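Side-chain contacts in 3-oxoacyl-[acyl-carrier-protein] synthase (Arabidopsis thaliana, PDB 2IX4), which catalyses the condensation steps of mitochondrial fatty acid synthesis, adding two carbons from malonyl-ACP to a growing acyl chain, as a homodimer: residues W22-I26 with D27-G31; A189-M192 with I193-G196; A283-I286 with T287-P290. All coordinates share one frame; numbering follows the deposited sequence.

Interaction 1 of 3, residues W22-I26 with D27-G31; sequences WRRLI and DGECG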
loop_
_atom_site.group_PDB
_atom_site.type_symbol
_atom_site.label_atom_id
_atom_site.label_comp_id
_atom_site.label_asym_id
_atom_site.label_seq_id
_atom_site.Cartn_x
_atom_site.Cartn_y
_atom_site.Cartn_z
ATOM N N TRP A 22 8.038 -13.052 22.731
ATOM C CA TRP A 22 9.471 -12.951 23.021
ATOM C C TRP A 22 10.003 -14.083 23.912
ATOM O O TRP A 22 11.085 -14.615 23.650
ATOM C CB TRP A 22 9.798 -11.586 23.643
ATOM C CG TRP A 22 11.266 -11.354 23.886
ATOM C CD1 TRP A 22 11.896 -11.306 25.096
ATOM C CD2 TRP A 22 12.281 -11.142 22.895
ATOM N NE1 TRP A 22 13.238 -11.073 24.921
ATOM C CE2 TRP A 22 13.502 -10.971 23.580
ATOM C CE3 TRP A 22 12.274 -11.079 21.494
ATOM C CZ2 TRP A 22 14.710 -10.736 22.912
ATOM C CZ3 TRP A 22 13.475 -10.850 20.829
ATOM C CH2 TRP A 22 14.676 -10.680 21.541
ATOM N N ARG A 23 9.246 -14.443 24.950
ATOM C CA ARG A 23 9.646 -15.518 25.861
ATOM C C ARG A 23 9.775 -16.843 25.115
ATOM O O ARG A 23 10.787 -17.533 25.235
ATOM C CB ARG A 23 8.648 -15.673 27.011
ATOM C CG ARG A 23 9.274 -16.184 28.303
ATOM C CD ARG A 23 8.529 -17.372 28.918
ATOM N NE ARG A 23 7.070 -17.272 28.836
ATOM C CZ ARG A 23 6.284 -18.170 28.245
ATOM N NH1 ARG A 23 6.800 -19.258 27.684
ATOM N NH2 ARG A 23 4.970 -17.984 28.226
ATOM N N ARG A 24 8.749 -17.180 24.338
ATOM C CA ARG A 24 8.726 -18.426 23.574
ATOM C C ARG A 24 9.758 -18.450 22.445
ATOM O O ARG A 24 10.331 -19.502 22.145
ATOM C CB ARG A 24 7.314 -18.696 23.044
ATOM C CG ARG A 24 6.322 -19.095 24.144
ATOM C CD ARG A 24 4.942 -19.443 23.600
ATOM N NE ARG A 24 4.997 -20.430 22.521
ATOM C CZ ARG A 24 3.943 -20.858 21.826
ATOM N NH1 ARG A 24 2.725 -20.397 22.092
ATOM N NH2 ARG A 24 4.108 -21.756 20.861
ATOM N N LEU A 25 10.004 -17.288 21.842
ATOM C CA LEU A 25 11.022 -17.151 20.798
ATOM C C LEU A 25 12.414 -17.467 21.345
ATOM O O LEU A 25 13.154 -18.257 20.755
ATOM C CB LEU A 25 11.005 -15.739 20.194
ATOM C CG LEU A 25 12.026 -15.435 19.087
ATOM C CD1 LEU A 25 11.622 -16.086 17.764
ATOM C CD2 LEU A 25 12.203 -13.933 18.911
ATOM N N ILE A 26 12.751 -16.847 22.477
ATOM C CA ILE A 26 14.059 -17.028 23.118
ATOM C C ILE A 26 14.241 -18.457 23.641
ATOM O O ILE A 26 15.342 -19.006 23.584
ATOM C CB ILE A 26 14.297 -15.965 24.239
ATOM C CG1 ILE A 26 14.290 -14.539 23.655
ATOM C CG2 ILE A 26 15.591 -16.237 25.018
ATOM C CD1 ILE A 26 15.181 -14.324 22.422
ATOM N N ASP A 27 13.151 -19.055 24.121
ATOM C CA ASP A 27 13.150 -20.439 24.601
ATOM C C ASP A 27 13.247 -21.465 23.472
ATOM O O ASP A 27 13.358 -22.662 23.730
ATOM C CB ASP A 27 11.897 -20.716 25.437
ATOM C CG ASP A 27 11.913 -19.998 26.773
ATOM O OD1 ASP A 27 10.912 -20.116 27.510
ATOM O OD2 ASP A 27 12.916 -19.315 27.084
ATOM N N GLY A 28 13.192 -20.991 22.230
ATOM C CA GLY A 28 13.371 -21.845 21.058
ATOM C C GLY A 28 12.128 -22.581 20.604
ATOM O O GLY A 28 12.222 -23.649 19.993
ATOM N N GLU A 29 10.962 -22.013 20.895
ATOM C CA GLU A 29 9.696 -22.636 20.517
ATOM C C GLU A 29 9.307 -22.298 19.077
ATOM O O GLU A 29 9.895 -21.404 18.455
ATOM C CB GLU A 29 8.591 -22.290 21.520
ATOM C CG GLU A 29 8.821 -22.934 22.895
ATOM C CD GLU A 29 7.700 -22.684 23.884
ATOM O OE1 GLU A 29 6.520 -22.860 23.520
ATOM O OE2 GLU A 29 8.000 -22.326 25.042
ATOM N N CYS A 30 8.330 -23.032 18.553
ATOM C CA CYS A 30 7.946 -22.957 17.147
ATOM C C CYS A 30 6.425 -22.988 17.013
ATOM O O CYS A 30 5.756 -23.822 17.632
ATOM C CB CYS A 30 8.573 -24.123 16.382
ATOM S SG CYS A 30 8.226 -24.151 14.621
ATOM N N GLY A 31 5.884 -22.073 16.210
ATOM C CA GLY A 31 4.436 -21.943 16.052
ATOM C C GLY A 31 3.836 -22.666 14.858
ATOM O O GLY A 31 2.649 -22.493 14.565
HETATM O O HOH W 1 12.572 -19.647 18.532
#
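R24 and E29 meet across the Schellman motif that ends helix 18-26, their side chains crossing at about a right angle. The carboxylate of E29 comes over the aliphatic part of R24, and OE1 reaches NE of R24 at 3.0 Å, a salt bridge made through the inner nitrogen of the guanidinium. The two planes are 27° apart, and OE1 approaches obliquely. A bend at chi3 (52°) in the otherwise extended R24 chain turns NE toward the acid, while OE2 of E29 rests 3.7 Å from CG of R24.

The backbone turn beneath explains why these residues face each other. G28, with phi 84°, is the first to leave helical angles, and E29 N then turns back to R24 O at 2.9 Å. G28 N also bonds back to L25 O.

R23, modelled in two conformers, is less certain; in one of them NH1 lies 4.2 Å from OD1 of D27 and 4.2 Å from OE2 of E29, beyond salt-bridge range. On the inner side of the helix, W22 and L25 pack against F371 of helix 364-378, and I26 O accepts a bond from S404 OG. A water also fastens the turn, donating to L25 O at 2.7 Å and to E29 O at 3.2 Å.

Interaction 2 of 3, residues A189-M192 with I193-G196; sequences ATRM and IQFG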
loop_
_atom_site.group_PDB
_atom_site.type_symbol
_atom_site.label_atom_id
_atom_site.label_comp_id
_atom_site.label_asym_id
_atom_site.label_seq_id
_atom_site.Cartn_x
_atom_site.Cartn_y
_atom_site.Cartn_z
ATOM N N ALA A 189 6.433 6.080 8.204
ATOM C CA ALA A 189 5.957 6.767 9.409
ATOM C C ALA A 189 7.078 7.550 10.095
ATOM O O ALA A 189 6.855 8.645 10.622
ATOM C CB ALA A 189 5.344 5.765 10.368
ATOM N N THR A 190 8.276 6.973 10.088
ATOM C CA THR A 190 9.482 7.637 10.581
ATOM C C THR A 190 9.773 8.919 9.788
ATOM O O THR A 190 9.975 9.981 10.382
ATOM C CB THR A 190 10.687 6.674 10.540
ATOM O OG1 THR A 190 10.409 5.549 11.379
ATOM C CG2 THR A 190 11.968 7.351 11.024
ATOM N N ARG A 191 9.772 8.814 8.457
ATOM C CA ARG A 191 9.956 9.979 7.578
ATOM C C ARG A 191 8.955 11.098 7.866
ATOM O O ARG A 191 9.303 12.278 7.812
ATOM C CB ARG A 191 9.856 9.575 6.103
ATOM C CG ARG A 191 11.003 8.728 5.583
ATOM C CD ARG A 191 12.230 9.565 5.228
ATOM N NE ARG A 191 13.330 8.727 4.751
ATOM C CZ ARG A 191 14.175 8.069 5.542
ATOM N NH1 ARG A 191 14.065 8.148 6.864
ATOM N NH2 ARG A 191 15.137 7.330 5.006
ATOM N N MET A 192 7.715 10.716 8.169
ATOM C CA MET A 192 6.659 11.671 8.501
ATOM C C MET A 192 6.929 12.423 9.807
ATOM O O MET A 192 6.718 13.633 9.878
ATOM C CB MET A 192 5.291 10.980 8.548
ATOM C CG MET A 192 4.803 10.493 7.190
ATOM S SD MET A 192 3.337 9.439 7.242
ATOM C CE MET A 192 3.289 8.887 5.539
ATOM N N ILE A 193 7.385 11.710 10.833
ATOM C CA ILE A 193 7.760 12.349 12.100
ATOM C C ILE A 193 8.977 13.257 11.898
ATOM O O ILE A 193 9.020 14.377 12.415
ATOM C CB ILE A 193 8.016 11.310 13.228
ATOM C CG1 ILE A 193 6.743 10.492 13.497
ATOM C CG2 ILE A 193 8.477 12.003 14.515
ATOM C CD1 ILE A 193 6.956 9.234 14.324
ATOM N N GLN A 194 9.948 12.769 11.128
ATOM C CA GLN A 194 11.157 13.531 10.807
ATOM C C GLN A 194 10.821 14.857 10.129
ATOM O O GLN A 194 11.339 15.902 10.524
ATOM C CB GLN A 194 12.101 12.708 9.921
ATOM C CG GLN A 194 12.902 11.647 10.666
ATOM C CD GLN A 194 13.593 10.657 9.734
ATOM O OE1 GLN A 194 13.072 10.306 8.677
ATOM N NE2 GLN A 194 14.769 10.197 10.136
ATOM N N PHE A 195 9.948 14.805 9.121
ATOM C CA PHE A 195 9.541 16.001 8.374
ATOM C C PHE A 195 8.640 16.933 9.183
ATOM O O PHE A 195 8.620 18.138 8.938
ATOM C CB PHE A 195 8.847 15.616 7.066
ATOM C CG PHE A 195 8.715 16.755 6.091
ATOM C CD1 PHE A 195 9.737 17.036 5.189
ATOM C CD2 PHE A 195 7.566 17.546 6.069
ATOM C CE1 PHE A 195 9.617 18.091 4.281
ATOM C CE2 PHE A 195 7.437 18.600 5.166
ATOM C CZ PHE A 195 8.465 18.872 4.270
ATOM N N GLY A 196 7.898 16.376 10.136
ATOM C CA GLY A 196 7.002 17.171 10.981
ATOM C C GLY A 196 5.517 16.977 10.710
ATOM O O GLY A 196 4.689 17.726 11.234
#
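The guanidinium of R191 and the carboxamide of Q194 are the flat groups that meet, their planes 29° apart and their side chains side by side, pointing the same way. OE1 of Q194 sits at the guanidinium edge, 22° out of its plane, and accepts from NH1 of R191 at 3.0 Å. On the amide side, NH1 lies in the carbonyl plane on a lone pair, though the bond is bent. R191 can double back to this position because its chain folds at chi2 (-81°), which also brings CD within 3.6 Å of OE1. Beside the amide, CG2 of T190 touches CD of Q194 at 3.9 Å, while OG1 of T190 is bonded to I186 O one turn earlier.

Across the dimer interface the guanidinium has a stronger polar partner, D197 of the second subunit, in a salt bridge to NE; F195 of that subunit adds a cation-pi contact, and F195 in turn makes one with R191 of the second subunit. Q194, with Q306 bonded to NH2, probably helps to orient this interface arginine.

Regular helical bonds join the two segments until G196, with positive phi, closes helix 181-195 in a Schellman motif. The helix lies against the central sheet: A189 and I193 rest on M201 of strand 200-207 and L257 of strand 251-259, and T190 reaches V3 of strand 3-12 and L274 of strand 272-281.

Interaction 3 of 3, residues A283-I286 with T287-P290; sequences AHHI and TQPP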
loop_
_atom_site.group_PDB
_atom_site.type_symbol
_atom_site.label_atom_id
_atom_site.label_comp_id
_atom_site.label_asym_id
_atom_site.label_seq_id
_atom_site.Cartn_x
_atom_site.Cartn_y
_atom_site.Cartn_z
ATOM N N ALA A 283 15.294 -4.712 -9.371
ATOM C CA ALA A 283 15.151 -4.494 -10.816
ATOM C C ALA A 283 15.565 -5.733 -11.619
ATOM O O ALA A 283 16.243 -5.627 -12.644
ATOM C CB ALA A 283 15.938 -3.252 -11.262
ATOM N N HIS A 284 15.142 -6.905 -11.146
ATOM C CA HIS A 284 15.628 -8.177 -11.682
ATOM C C HIS A 284 14.511 -9.126 -12.124
ATOM O O HIS A 284 14.460 -9.536 -13.284
ATOM C CB HIS A 284 16.548 -8.864 -10.657
ATOM C CG HIS A 284 17.141 -10.153 -11.140
ATOM N ND1 HIS A 284 16.804 -11.376 -10.599
ATOM C CD2 HIS A 284 18.039 -10.410 -12.119
ATOM C CE1 HIS A 284 17.473 -12.330 -11.223
ATOM N NE2 HIS A 284 18.230 -11.770 -12.150
ATOM N N HIS A 285 13.625 -9.472 -11.194
ATOM C CA HIS A 285 12.634 -10.519 -11.415
ATOM C C HIS A 285 11.453 -10.308 -10.473
ATOM O O HIS A 285 11.618 -9.762 -9.381
ATOM C CB HIS A 285 13.278 -11.887 -11.167
ATOM C CG HIS A 285 12.472 -13.047 -11.662
ATOM N ND1 HIS A 285 11.521 -13.679 -10.889
ATOM C CD2 HIS A 285 12.493 -13.704 -12.845
ATOM C CE1 HIS A 285 10.985 -14.670 -11.579
ATOM N NE2 HIS A 285 11.555 -14.705 -12.770
ATOM N N ILE A 286 10.269 -10.742 -10.899
ATOM C CA ILE A 286 9.036 -10.555 -10.117
ATOM C C ILE A 286 9.056 -11.237 -8.743
ATOM O O ILE A 286 8.441 -10.743 -7.792
ATOM C CB ILE A 286 7.761 -10.978 -10.913
ATOM C CG1 ILE A 286 7.867 -12.428 -11.411
ATOM C CG2 ILE A 286 7.507 -10.009 -12.073
ATOM C CD1 ILE A 286 6.592 -12.972 -12.062
ATOM N N THR A 287 9.771 -12.360 -8.648
ATOM C CA THR A 287 9.768 -13.203 -7.446
ATOM C C THR A 287 11.168 -13.571 -6.934
ATOM O O THR A 287 11.348 -13.814 -5.739
ATOM C CB THR A 287 8.967 -14.517 -7.674
ATOM O OG1 THR A 287 9.526 -15.240 -8.780
ATOM C CG2 THR A 287 7.487 -14.225 -7.952
ATOM N N GLN A 288 12.144 -13.619 -7.840
ATOM C CA GLN A 288 13.511 -14.043 -7.513
ATOM C C GLN A 288 14.479 -12.870 -7.333
ATOM O O GLN A 288 14.512 -11.965 -8.171
ATOM C CB GLN A 288 14.062 -14.960 -8.612
ATOM C CG GLN A 288 13.597 -16.402 -8.544
ATOM C CD GLN A 288 14.343 -17.295 -9.523
ATOM O OE1 GLN A 288 15.577 -17.292 -9.571
ATOM N NE2 GLN A 288 13.596 -18.066 -10.308
ATOM N N PRO A 289 15.282 -12.890 -6.249
ATOM C CA PRO A 289 16.365 -11.914 -6.083
ATOM C C PRO A 289 17.538 -12.214 -7.023
ATOM O O PRO A 289 17.657 -13.347 -7.494
ATOM C CB PRO A 289 16.793 -12.114 -4.627
ATOM C CG PRO A 289 16.439 -13.522 -4.319
ATOM C CD PRO A 289 15.201 -13.824 -5.109
ATOM N N PRO A 290 18.404 -11.215 -7.290
ATOM C CA PRO A 290 19.571 -11.462 -8.146
ATOM C C PRO A 290 20.615 -12.302 -7.418
ATOM O O PRO A 290 20.677 -12.273 -6.189
ATOM C CB PRO A 290 20.129 -10.058 -8.418
ATOM C CG PRO A 290 19.156 -9.089 -7.816
ATOM C CD PRO A 290 18.367 -9.825 -6.801
#
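Two backbone N-H groups converge on a single side-chain nitrogen, ND1 of H285. T287 N reaches it at 3.1 Å, and Q288 N reaches it at 3.1 Å as well. Both donors point at ND1, consistent with this atom acting as an acceptor and being unprotonated. Neither donor is in the imidazole plane: they are tilted from it by 23° (T287) and 28° (Q288). The ring can face the turn because CG stands opposite the backbone N (chi1 -166°), which directs it over the following residues. A third, weak hydrogen bond, long but nearly straight, runs from ND1 of H284 to Q288 O at 3.4 Å, with the acceptor at the edge of the ring.

These bonds close a hairpin-like reversal without regular strands, in the loop between strand 272-281 and helix 294-307 of the ketosynthase fold; the two arms run in nearly opposite directions. The turn lies near the active-site pocket, the side chain of T287 being about 8 Å from the bound hexanoic acid and touching F419, which lines that pocket. I286 pairs through its backbone with G420, and packs on M164 of the second subunit.

Van der Waals contacts involve both histidines. CA of P290 lies over one face of the H284 ring, 3.9 Å from its centroid, in a CH-pi contact, and CG of P290 sits 3.9 Å from CB of H284. At H285, the ring and the Q288 side chain cross obliquely, with CB of Q288 against the imidazole, 3.6 Å from ND1.

In the fold
Along the chain the three contacts come in series, with centres about 30 to 33 Å apart and no touch between them. Interactions 1 and 2 lie on opposite sides of the chain's centre, each at the C-terminal end of a helix, 18-26 and 181-195. Interaction 3 lies in a loop. Strand 272-281 connects two of the sites: helix 181-195 packs on it, and the loop of interaction 3 follows it. Interactions 2 and 3 both touch the second subunit, so dimerisation bears on the helix end as well as on the loop near the acyl pocket, whereas residues 22-31 make no contact with the other chain.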